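PDB 4RF6: arginine kinase, which catalyses the reversible transfer of a phosphate group from ATP to L-arginine, giving N(omega)-phospho-L-arginine and ADP. Local coordinates for residues Ile132-Ser137 with Ser251-Ala256; Ser239-Lys242 with Gly247-Phe250; Thr284-Ser289 with Val345-Asp350. One frame throughout, in Å; residues are numbered along the deposited sequence. Where two conformers were deposited one is given.

Contact 1. Residues Ile132-Ser137 with Ser251-Ala256; sequences IRVARS and SRLCRA
Two residues along the strand from the place where V134 meets L253, R136 NH1 is held by two backbone carbonyl oxygens. One is A135 O, 2.9 Å from R136 NH1. The N-H points at it with an angle of 153°. The oxygen lies close to the guanidinium plane, but the donor sits well above the plane of the carbonyl. The second grip comes from T284 O. The same guanidinium also makes a salt bridge with E344 through NH2 and a cation-pi contact with Y274. These partners together probably fix its rotation in this buried place.

The contact between the strand and the helix is purely apolar and small, with 139 Å² buried. L253 supplies the whole helix side. Its CG is anti to the backbone N (chi1 180°), which sends the fork straight at the strand. The two methyl branches divide the work. L253 CD2 lies 3.6 Å from I132 CG2, and the two side chains run at a slant to each other. L253 CD2 also lies 4.1 Å from V134 CG1. L253 CD1 meets V134 CG2 tip to tip, likewise at 4.1 Å. The fork is therefore seated on two residues of one strand face, and the fit is closer at I132. R133, between them, starts off toward the other face of the sheet. I132 and R133 belong to a predicted ATP-binding run; L253 packs on the face of the strand opposite to the one R133 starts toward.

Strand 127-136 runs between strands 235-242 and 286-293 in the antiparallel sheet. Helix 246-264 lies against that sheet. I246, V249 and F250 extend the packing around I132, and V257 does so at V134.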
loop_
_atom_site.group_PDB
_atom_site.type_symbol
_atom_site.label_atom_id
_atom_site.label_comp_id
_atom_site.label_asym_id
_atom_site.label_seq_id
_atom_site.Cartn_x
_atom_site.Cartn_y
_atom_site.Cartn_z
ATOM N N ILE A 132 -11.380 -7.880 4.501
ATOM C CA ILE A 132 -12.534 -8.626 4.987
ATOM C C ILE A 132 -12.116 -9.524 6.146
ATOM O O ILE A 132 -11.141 -10.279 6.054
ATOM C CB ILE A 132 -13.220 -9.461 3.883
ATOM C CG1 ILE A 132 -13.523 -8.595 2.657
ATOM C CG2 ILE A 132 -14.505 -10.080 4.416
ATOM C CD1 ILE A 132 -14.193 -9.345 1.514
ATOM N N ARG A 133 -12.856 -9.418 7.241
ATOM C CA ARG A 133 -12.561 -10.157 8.460
ATOM C C ARG A 133 -13.795 -10.923 8.908
ATOM O O ARG A 133 -14.903 -10.416 8.798
ATOM C CB ARG A 133 -12.153 -9.175 9.555
ATOM C CG ARG A 133 -12.024 -9.776 10.942
ATOM C CD ARG A 133 -12.710 -8.889 11.968
ATOM N NE ARG A 133 -14.001 -9.423 12.396
ATOM C CZ ARG A 133 -14.943 -8.712 13.009
ATOM N NH1 ARG A 133 -16.082 -9.290 13.364
ATOM N NH2 ARG A 133 -14.753 -7.425 13.260
ATOM N N VAL A 134 -13.602 -12.148 9.396
ATOM C CA VAL A 134 -14.687 -12.914 10.001
ATOM C C VAL A 134 -14.217 -13.537 11.311
ATOM O O VAL A 134 -13.050 -13.910 11.457
ATOM C CB VAL A 134 -15.249 -14.021 9.076
ATOM C CG1 VAL A 134 -16.030 -13.414 7.915
ATOM C CG2 VAL A 134 -14.127 -14.918 8.571
ATOM N N ALA A 135 -15.135 -13.626 12.266
ATOM C CA ALA A 135 -14.880 -14.302 13.530
ATOM C C ALA A 135 -15.554 -15.667 13.483
ATOM O O ALA A 135 -16.675 -15.784 12.989
ATOM C CB ALA A 135 -15.433 -13.488 14.676
ATOM N N ARG A 136 -14.874 -16.693 13.986
ATOM C CA ARG A 136 -15.433 -18.043 14.008
ATOM C C ARG A 136 -15.013 -18.746 15.295
ATOM O O ARG A 136 -13.986 -18.413 15.886
ATOM C CB ARG A 136 -14.952 -18.853 12.795
ATOM C CG ARG A 136 -15.432 -18.361 11.419
ATOM C CD ARG A 136 -16.921 -18.618 11.225
ATOM N NE ARG A 136 -17.368 -18.287 9.872
ATOM C CZ ARG A 136 -17.849 -17.100 9.516
ATOM N NH1 ARG A 136 -17.943 -16.122 10.411
ATOM N NH2 ARG A 136 -18.238 -16.888 8.265
ATOM N N SER A 137 -15.812 -19.713 15.733
ATOM C CA SER A 137 -15.446 -20.548 16.867
ATOM C C SER A 137 -15.640 -22.008 16.467
ATOM O O SER A 137 -16.566 -22.329 15.716
ATOM C CB SER A 137 -16.289 -20.197 18.097
ATOM O OG SER A 137 -16.109 -18.846 18.478
ATOM N N SER A 251 -12.517 -14.323 -2.131
ATOM C CA SER A 251 -12.180 -15.657 -2.625
ATOM C C SER A 251 -11.124 -16.315 -1.733
ATOM O O SER A 251 -11.286 -17.461 -1.307
ATOM C CB SER A 251 -11.684 -15.578 -4.074
ATOM O OG SER A 251 -11.239 -16.837 -4.533
ATOM N N ARG A 252 -10.048 -15.576 -1.462
ATOM C CA ARG A 252 -8.966 -16.039 -0.601
ATOM C C ARG A 252 -9.483 -16.329 0.808
ATOM O O ARG A 252 -9.129 -17.346 1.414
ATOM C CB ARG A 252 -7.839 -14.995 -0.571
ATOM C CG ARG A 252 -6.646 -15.353 0.310
ATOM C CD ARG A 252 -5.443 -14.457 0.022
ATOM N NE ARG A 252 -5.722 -13.046 0.294
ATOM C CZ ARG A 252 -5.828 -12.104 -0.641
ATOM N NH1 ARG A 252 -5.674 -12.408 -1.922
ATOM N NH2 ARG A 252 -6.082 -10.850 -0.292
ATOM N N LEU A 253 -10.336 -15.442 1.319
ATOM C CA LEU A 253 -10.941 -15.644 2.633
ATOM C C LEU A 253 -11.727 -16.948 2.666
ATOM O O LEU A 253 -11.510 -17.799 3.537
ATOM C CB LEU A 253 -11.864 -14.481 2.999
ATOM C CG LEU A 253 -12.543 -14.624 4.363
ATOM C CD1 LEU A 253 -11.502 -14.693 5.467
ATOM C CD2 LEU A 253 -13.527 -13.492 4.628
ATOM N N CYS A 254 -12.635 -17.099 1.705
ATOM C CA CYS A 254 -13.499 -18.272 1.645
ATOM C C CYS A 254 -12.710 -19.570 1.539
ATOM O O CYS A 254 -12.997 -20.535 2.252
ATOM C CB CYS A 254 -14.483 -18.145 0.486
ATOM S SG CYS A 254 -15.800 -16.963 0.837
ATOM N N ARG A 255 -11.712 -19.580 0.660
ATOM C CA ARG A 255 -10.849 -20.746 0.484
ATOM C C ARG A 255 -10.313 -21.258 1.821
ATOM O O ARG A 255 -10.374 -22.453 2.110
ATOM C CB ARG A 255 -9.692 -20.417 -0.463
ATOM C CG ARG A 255 -9.787 -21.095 -1.828
ATOM C CD ARG A 255 -9.304 -20.174 -2.940
ATOM N NE ARG A 255 -7.982 -19.624 -2.649
ATOM C CZ ARG A 255 -7.556 -18.438 -3.072
ATOM N NH1 ARG A 255 -8.345 -17.668 -3.809
ATOM N NH2 ARG A 255 -6.343 -18.018 -2.751
ATOM N N ALA A 256 -9.815 -20.343 2.648
ATOM C CA ALA A 256 -9.252 -20.721 3.943
ATOM C C ALA A 256 -10.322 -21.133 4.952
ATOM O O ALA A 256 -10.164 -22.132 5.659
ATOM C CB ALA A 256 -8.405 -19.596 4.504
#

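Contact 2. Residues Ser239-Lys242 with Gly247-Phe250; sequences SMEK and GSVF
S239 and V249 make the tight half of this contact. S239 OG donates a hydrogen bond of 2.8 Å to V249 O. The hydroxyl comes in from the side of the carbonyl, with a C=O...donor angle of 120°, tilted a little from its plane. With OG anti to its own backbone N (chi1 178°), the serine reaches the helix directly. V249 CG1 presses into the same spot, 3.3 Å from S239 OG and equally close to S239 O. This end is buried.

E241 holds the looser, partly exposed half. Its chain lies alongside V249, running in the opposite direction, and E241 CD is 3.7 Å from V249 CG2. The carboxylate does not bond S248 directly. A water bridges the gap: it donates to E241 OE1 over 2.6 Å and is hydrogen-bonded to S248 OG at the same distance. The stronger hold on the acid is the salt bridge from E241 OE2 to R252, one helical turn further on. That neighbouring positive charge would probably stabilise the carboxylate as an anion.

The two segments are close in the chain, with only four residues between them. Strand 235-242 ends, a short turn follows, and helix 246-264 folds back over the strand it has just left. This is a beta-alpha unit, set here in the antiparallel sheet of the phosphagen kinase catalytic domain.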
loop_
_atom_site.group_PDB
_atom_site.type_symbol
_atom_site.label_atom_id
_atom_site.label_comp_id
_atom_site.label_asym_id
_atom_site.label_seq_id
_atom_site.Cartn_x
_atom_site.Cartn_y
_atom_site.Cartn_z
ATOM N N SER A 239 -8.597 -11.350 5.434
ATOM C CA SER A 239 -7.992 -11.312 4.112
ATOM C C SER A 239 -7.920 -9.848 3.704
ATOM O O SER A 239 -8.901 -9.117 3.845
ATOM C CB SER A 239 -8.829 -12.106 3.114
ATOM O OG SER A 239 -8.276 -12.037 1.816
ATOM N N MET A 240 -6.760 -9.406 3.223
ATOM C CA MET A 240 -6.578 -7.986 2.933
ATOM C C MET A 240 -5.460 -7.723 1.938
ATOM O O MET A 240 -4.503 -8.493 1.836
ATOM C CB MET A 240 -6.309 -7.202 4.227
ATOM C CG MET A 240 -4.939 -7.451 4.855
ATOM S SD MET A 240 -4.781 -9.113 5.539
ATOM C CE MET A 240 -3.119 -9.061 6.227
ATOM N N GLU A 241 -5.579 -6.620 1.212
ATOM C CA GLU A 241 -4.528 -6.201 0.301
ATOM C C GLU A 241 -4.771 -4.749 -0.087
ATOM O O GLU A 241 -5.839 -4.192 0.186
ATOM C CB GLU A 241 -4.505 -7.094 -0.942
ATOM C CG GLU A 241 -5.751 -6.971 -1.818
ATOM C CD GLU A 241 -5.873 -8.103 -2.822
ATOM O OE1 GLU A 241 -6.335 -7.850 -3.958
ATOM O OE2 GLU A 241 -5.526 -9.250 -2.462
ATOM N N LYS A 242 -3.777 -4.123 -0.701
ATOM C CA LYS A 242 -3.980 -2.792 -1.253
ATOM C C LYS A 242 -4.801 -2.909 -2.532
ATOM O O LYS A 242 -4.871 -3.985 -3.139
ATOM C CB LYS A 242 -2.637 -2.102 -1.510
ATOM C CG LYS A 242 -1.953 -1.619 -0.227
ATOM C CD LYS A 242 -0.665 -0.853 -0.523
ATOM C CE LYS A 242 0.036 -0.440 0.768
ATOM N NZ LYS A 242 -0.805 0.468 1.601
ATOM N N GLY A 247 -13.269 -8.981 -4.791
ATOM C CA GLY A 247 -13.579 -10.317 -5.275
ATOM C C GLY A 247 -12.478 -11.305 -4.930
ATOM O O GLY A 247 -12.730 -12.387 -4.387
ATOM N N SER A 248 -11.243 -10.922 -5.234
ATOM C CA SER A 248 -10.085 -11.760 -4.925
ATOM C C SER A 248 -9.867 -11.917 -3.417
ATOM O O SER A 248 -9.480 -12.987 -2.945
ATOM C CB SER A 248 -8.831 -11.192 -5.587
ATOM O OG SER A 248 -7.665 -11.826 -5.101
ATOM N N VAL A 249 -10.114 -10.844 -2.668
ATOM C CA VAL A 249 -9.967 -10.862 -1.212
ATOM C C VAL A 249 -10.949 -11.846 -0.564
ATOM O O VAL A 249 -10.585 -12.601 0.340
ATOM C CB VAL A 249 -10.175 -9.462 -0.605
ATOM C CG1 VAL A 249 -10.317 -9.541 0.915
ATOM C CG2 VAL A 249 -9.036 -8.525 -0.984
ATOM N N PHE A 250 -12.193 -11.824 -1.031
ATOM C CA PHE A 250 -13.229 -12.691 -0.488
ATOM C C PHE A 250 -13.011 -14.137 -0.910
ATOM O O PHE A 250 -13.286 -15.067 -0.146
ATOM C CB PHE A 250 -14.615 -12.214 -0.923
ATOM C CG PHE A 250 -15.746 -12.929 -0.233
ATOM C CD1 PHE A 250 -15.800 -12.990 1.154
ATOM C CD2 PHE A 250 -16.759 -13.529 -0.969
ATOM C CE1 PHE A 250 -16.840 -13.649 1.798
ATOM C CE2 PHE A 250 -17.806 -14.189 -0.338
ATOM C CZ PHE A 250 -17.848 -14.248 1.050
HETATM O O HOH W 1 -5.815 -10.008 -5.385
#

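Contact 3. Residues Thr284-Ser289 with Val345-Asp350; sequences TGMRAS and VQCVQD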
loop_
_atom_site.group_PDB
_atom_site.type_symbol
_atom_site.label_atom_id
_atom_site.label_comp_id
_atom_site.label_asym_id
_atom_site.label_seq_id
_atom_site.Cartn_x
_atom_site.Cartn_y
_atom_site.Cartn_z
ATOM N N THR A 284 -22.860 -13.183 10.289
ATOM C CA THR A 284 -21.728 -13.351 9.386
ATOM C C THR A 284 -20.428 -13.251 10.160
ATOM O O THR A 284 -19.396 -13.770 9.727
ATOM C CB THR A 284 -21.694 -12.261 8.325
ATOM O OG1 THR A 284 -21.603 -10.978 8.965
ATOM C CG2 THR A 284 -22.942 -12.325 7.447
ATOM N N GLY A 285 -20.474 -12.560 11.297
ATOM C CA GLY A 285 -19.277 -12.298 12.072
ATOM C C GLY A 285 -18.283 -11.464 11.296
ATOM O O GLY A 285 -17.086 -11.477 11.591
ATOM N N MET A 286 -18.782 -10.722 10.308
ATOM C CA MET A 286 -17.912 -10.091 9.321
ATOM C C MET A 286 -17.776 -8.584 9.488
ATOM O O MET A 286 -18.765 -7.891 9.734
ATOM C CB MET A 286 -18.428 -10.393 7.906
ATOM C CG MET A 286 -17.662 -9.685 6.782
ATOM S SD MET A 286 -18.342 -10.051 5.159
ATOM C CE MET A 286 -17.999 -11.803 5.058
ATOM N N ARG A 287 -16.551 -8.080 9.362
ATOM C CA ARG A 287 -16.355 -6.666 9.047
ATOM C C ARG A 287 -15.609 -6.534 7.723
ATOM O O ARG A 287 -14.447 -6.936 7.606
ATOM C CB ARG A 287 -15.600 -5.902 10.138
ATOM C CG ARG A 287 -15.521 -4.398 9.828
ATOM C CD ARG A 287 -14.659 -3.604 10.806
ATOM N NE ARG A 287 -14.631 -2.185 10.452
ATOM C CZ ARG A 287 -13.623 -1.579 9.827
ATOM N NH1 ARG A 287 -13.697 -0.284 9.542
ATOM N NH2 ARG A 287 -12.536 -2.264 9.489
ATOM N N ALA A 288 -16.295 -5.975 6.730
ATOM C CA ALA A 288 -15.705 -5.681 5.428
ATOM C C ALA A 288 -15.410 -4.188 5.384
ATOM O O ALA A 288 -16.231 -3.379 5.825
ATOM C CB ALA A 288 -16.671 -6.063 4.316
ATOM N N SER A 289 -14.255 -3.811 4.845
ATOM C CA SER A 289 -13.828 -2.412 4.853
ATOM C C SER A 289 -13.031 -2.035 3.604
ATOM O O SER A 289 -12.074 -2.728 3.250
ATOM C CB SER A 289 -12.992 -2.133 6.105
ATOM O OG SER A 289 -12.246 -0.937 5.980
ATOM N N VAL A 345 -21.929 -13.494 1.531
ATOM C CA VAL A 345 -21.995 -13.158 0.109
ATOM C C VAL A 345 -22.737 -11.843 -0.115
ATOM O O VAL A 345 -22.285 -10.985 -0.877
ATOM C CB VAL A 345 -22.664 -14.286 -0.704
ATOM C CG1 VAL A 345 -23.213 -13.762 -2.034
ATOM C CG2 VAL A 345 -21.679 -15.418 -0.945
ATOM N N GLN A 346 -23.878 -11.692 0.553
ATOM C CA GLN A 346 -24.694 -10.489 0.417
ATOM C C GLN A 346 -23.986 -9.250 0.960
ATOM O O GLN A 346 -24.072 -8.163 0.379
ATOM C CB GLN A 346 -26.044 -10.673 1.108
ATOM C CG GLN A 346 -27.032 -11.517 0.318
ATOM C CD GLN A 346 -28.341 -11.742 1.056
ATOM O OE1 GLN A 346 -28.358 -11.940 2.272
ATOM N NE2 GLN A 346 -29.447 -11.710 0.319
ATOM N N CYS A 347 -23.288 -9.419 2.078
ATOM C CA CYS A 347 -22.508 -8.330 2.655
ATOM C C CYS A 347 -21.458 -7.825 1.662
ATOM O O CYS A 347 -21.336 -6.619 1.428
ATOM C CB CYS A 347 -21.843 -8.781 3.961
ATOM S SG CYS A 347 -20.867 -7.488 4.766
ATOM N N VAL A 348 -20.710 -8.755 1.073
ATOM C CA VAL A 348 -19.686 -8.411 0.084
ATOM C C VAL A 348 -20.284 -7.749 -1.162
ATOM O O VAL A 348 -19.727 -6.782 -1.694
ATOM C CB VAL A 348 -18.858 -9.651 -0.319
ATOM C CG1 VAL A 348 -17.905 -9.320 -1.440
ATOM C CG2 VAL A 348 -18.089 -10.204 0.887
ATOM N N GLN A 349 -21.416 -8.266 -1.630
ATOM C CA GLN A 349 -22.038 -7.720 -2.834
ATOM C C GLN A 349 -22.548 -6.303 -2.586
ATOM O O GLN A 349 -22.389 -5.422 -3.437
ATOM C CB GLN A 349 -23.178 -8.617 -3.320
ATOM C CG GLN A 349 -23.560 -8.396 -4.787
ATOM C CD GLN A 349 -22.454 -8.811 -5.749
ATOM O OE1 GLN A 349 -22.189 -9.999 -5.933
ATOM N NE2 GLN A 349 -21.795 -7.833 -6.354
ATOM N N ASP A 350 -23.154 -6.081 -1.418
ATOM C CA ASP A 350 -23.589 -4.737 -1.034
ATOM C C ASP A 350 -22.381 -3.806 -0.951
ATOM O O ASP A 350 -22.438 -2.645 -1.360
ATOM C CB ASP A 350 -24.304 -4.755 0.319
ATOM C CG ASP A 350 -25.680 -5.387 0.253
ATOM O OD1 ASP A 350 -26.169 -5.620 -0.870
ATOM O OD2 ASP A 350 -26.266 -5.639 1.334
#
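Sulfur packing joins M286 to C347. M286 SD lies 3.6 Å from C347 SG, and the cysteine CB stands just behind. The methionine chain is extended through its first two torsions and bends only at chi3 (-65°). The extended part carries SD to the helix; the bend turns CE away from C347, toward V134 and F250. C347 SG is anti to its backbone N and projects to the strand.

Apolar contacts widen this centre on both segments. M286 SD also touches V348 CG2, at 4.3 Å. A288 CB approaches C347 SG more loosely, at 4.5 Å. All four residues are buried.

No hydrogen bond crosses between the segments. Polar bonds instead shape the start of the strand. M286 N donates to T284 OG1 over 3.1 Å, which makes an ST turn leading into the strand. Beyond the contact, M286 O accepts from R339 NE and N336 ND2. The side chain of N336 also accepts from A288 N, so one amide spans two strand residues.

Strand 286-289 and helix 345-350 run in nearly the same direction, 17° apart, and their axes come within 9.5 Å of each other.

R287 leaves the strand on the face away from the helix, where it pairs with D333. R287, A288 and S289 are predicted to bind ATP. The contact is alpha/beta packing of helix 344-370 against a strand that probably helps to bind the nucleotide, in the catalytic domain of the phosphagen kinase fold.

From the N terminus, strand 127-136 comes first and opens contact 1. Strand 235-242 follows, and contact 2 closes a short loop as the chain turns into helix 246-264. The same helix then closes contact 1, a much longer loop that encloses contact 2. Contact 3 opens afterwards, at strand 286-293, and closes at helix 344-370; it is in series with the other two, and none cross. The three strands are neighbours in one antiparallel sheet, with 127-136 in the middle. F250, on helix 246-264, ties contact 2 to contact 3: its ring packs on V348 of helix 344-370 and on M286 of strand 286-293. Contacts 1 to 3 thus fasten two helices to one sheet.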